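Local coordinates for lipoxygenase (Cyanothece sp., PDB 5EK8), which probably oxygenates polyunsaturated fatty acids as a 9R-lipoxygenase, using a non-heme iron to insert both atoms of molecular oxygen, at residues K66-N70 / E481-R487. Sequence-based numbering, arbitrary orientation.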
# COMPACT_ATOMS: atom_id res chain seq x y z
N LYS A 66 -10.72 -19.87 14.34
CA LYS A 66 -10.03 -19.50 15.57
C LYS A 66 -10.94 -18.60 16.38
O LYS A 66 -11.85 -17.98 15.84
CB LYS A 66 -8.70 -18.80 15.26
CG LYS A 66 -7.63 -19.70 14.69
CD LYS A 66 -6.28 -19.01 14.71
CE LYS A 66 -5.19 -19.90 14.14
NZ LYS A 66 -3.86 -19.24 14.20
N PRO A 67 -10.70 -18.52 17.70
CA PRO A 67 -11.54 -17.65 18.54
C PRO A 67 -11.43 -16.18 18.18
O PRO A 67 -10.33 -15.68 17.93
CB PRO A 67 -10.99 -17.90 19.95
CG PRO A 67 -9.64 -18.50 19.76
CD PRO A 67 -9.74 -19.29 18.50
N LEU A 68 -12.57 -15.50 18.13
CA LEU A 68 -12.61 -14.04 17.99
C LEU A 68 -12.43 -13.43 19.38
O LEU A 68 -13.39 -13.28 20.14
CB LEU A 68 -13.92 -13.59 17.36
CG LEU A 68 -14.00 -12.15 16.85
CD1 LEU A 68 -13.06 -11.95 15.69
CD2 LEU A 68 -15.43 -11.81 16.43
N HIS A 69 -11.19 -13.07 19.69
CA HIS A 69 -10.79 -12.76 21.06
C HIS A 69 -10.90 -11.29 21.43
O HIS A 69 -10.63 -10.41 20.61
CB HIS A 69 -9.36 -13.22 21.27
CG HIS A 69 -8.39 -12.64 20.29
ND1 HIS A 69 -8.16 -13.21 19.05
CD2 HIS A 69 -7.62 -11.54 20.34
CE1 HIS A 69 -7.27 -12.49 18.40
NE2 HIS A 69 -6.93 -11.46 19.16
N ASN A 70 -11.28 -11.04 22.68
CA ASN A 70 -11.25 -9.71 23.28
C ASN A 70 -11.99 -8.66 22.45
O ASN A 70 -11.54 -7.52 22.34
CB ASN A 70 -9.81 -9.26 23.50
CG ASN A 70 -8.97 -10.30 24.21
OD1 ASN A 70 -9.49 -11.25 24.81
ND2 ASN A 70 -7.65 -10.14 24.16
N GLU A 481 -1.22 -9.06 27.41
CA GLU A 481 -2.08 -9.45 26.31
C GLU A 481 -1.25 -9.92 25.12
O GLU A 481 -1.55 -9.59 23.96
CB GLU A 481 -3.00 -8.30 25.90
CG GLU A 481 -4.02 -7.92 26.97
CD GLU A 481 -5.09 -8.99 27.19
OE1 GLU A 481 -5.07 -10.02 26.47
OE2 GLU A 481 -5.94 -8.81 28.08
N TRP A 482 -0.21 -10.69 25.41
CA TRP A 482 0.71 -11.19 24.40
C TRP A 482 0.04 -12.21 23.48
O TRP A 482 0.48 -12.42 22.34
CB TRP A 482 1.94 -11.80 25.08
CG TRP A 482 2.97 -12.28 24.12
CD1 TRP A 482 3.17 -13.57 23.70
CD2 TRP A 482 3.95 -11.49 23.46
NE1 TRP A 482 4.21 -13.62 22.82
CE2 TRP A 482 4.71 -12.35 22.65
CE3 TRP A 482 4.27 -10.12 23.47
CZ2 TRP A 482 5.77 -11.90 21.86
CZ3 TRP A 482 5.31 -9.67 22.68
CH2 TRP A 482 6.05 -10.56 21.89
N VAL A 483 -1.02 -12.83 23.97
CA VAL A 483 -1.79 -13.79 23.20
C VAL A 483 -2.25 -13.18 21.87
O VAL A 483 -2.25 -13.85 20.83
CB VAL A 483 -3.02 -14.29 23.99
CG1 VAL A 483 -3.98 -15.05 23.09
CG2 VAL A 483 -2.56 -15.16 25.15
N GLU A 484 -2.60 -11.90 21.92
CA GLU A 484 -2.97 -11.17 20.72
C GLU A 484 -1.80 -11.13 19.74
O GLU A 484 -1.98 -11.32 18.54
CB GLU A 484 -3.44 -9.74 21.06
CG GLU A 484 -4.76 -9.70 21.82
CD GLU A 484 -5.40 -8.32 21.81
OE1 GLU A 484 -4.75 -7.36 21.35
OE2 GLU A 484 -6.56 -8.19 22.27
N ILE A 485 -0.60 -10.90 20.26
CA ILE A 485 0.59 -10.91 19.42
C ILE A 485 0.80 -12.27 18.78
O ILE A 485 1.20 -12.37 17.62
CB ILE A 485 1.86 -10.52 20.20
CG1 ILE A 485 1.69 -9.13 20.83
CG2 ILE A 485 3.08 -10.57 19.30
CD1 ILE A 485 1.33 -8.04 19.83
N ARG A 486 0.51 -13.33 19.53
CA ARG A 486 0.64 -14.67 18.98
C ARG A 486 -0.36 -14.92 17.85
O ARG A 486 0.01 -15.44 16.80
CB ARG A 486 0.47 -15.74 20.05
CG ARG A 486 0.71 -17.15 19.52
CD ARG A 486 0.67 -18.21 20.61
NE ARG A 486 1.00 -19.53 20.06
CZ ARG A 486 1.24 -20.61 20.79
NH1 ARG A 486 1.19 -20.56 22.11
NH2 ARG A 486 1.53 -21.76 20.18
N ARG A 487 -1.62 -14.55 18.06
CA ARG A 487 -2.64 -14.73 17.03
C ARG A 487 -2.31 -13.92 15.78
O ARG A 487 -2.53 -14.36 14.65
CB ARG A 487 -4.02 -14.35 17.57
CG ARG A 487 -4.50 -15.27 18.67
CD ARG A 487 -4.58 -16.71 18.17
NE ARG A 487 -4.79 -17.65 19.27
CZ ARG A 487 -3.81 -18.29 19.89
NH1 ARG A 487 -2.56 -18.10 19.52
NH2 ARG A 487 -4.09 -19.12 20.89
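N70 and H69 dock against E484 where the beta-strand domain that follows the N-terminal helices, probably the PLAT domain of this lipoxygenase, meets the helical body that holds the iron. The loop 66-70, between strands 53-61 and 72-79, lies along the first turns of helix 482-495, far from the metal sites. The tight end is buried and polar: N70 ND2 donates to E484 OE2 (2.9 Å, 163° at the hydrogen), which lies close to the amide plane and is met on the anti side of the carboxylate. E484 reaches this spot because its chain runs extended beyond CG (chi2 -163°). Its carboxylate also accepts hydrogen bonds from the backbone N of R379, K380 and N381, so one acid joins loop 66-70 and helix 482-495 to the loop around 379-381. Replacing E484 by alanine is likely to deprive N70 ND2 and those three amides of this acceptor and to remove the methylene that packs against the H69 ring. That ring rests obliquely on the helix, CD2 3.7 Å from E484 CG, while NE2 hydrogen-bonds to N377 O. Toward K66 and R487 the interface is looser and partly exposed; both side chains turn their charges to E490, which probably offsets the like charges of K66 NZ and R487 NE, 5.4 Å apart. K66 CD and R487 CD stay 4.5 Å from each other, whereas R487 CB packs 3.8 Å from H69 CE1.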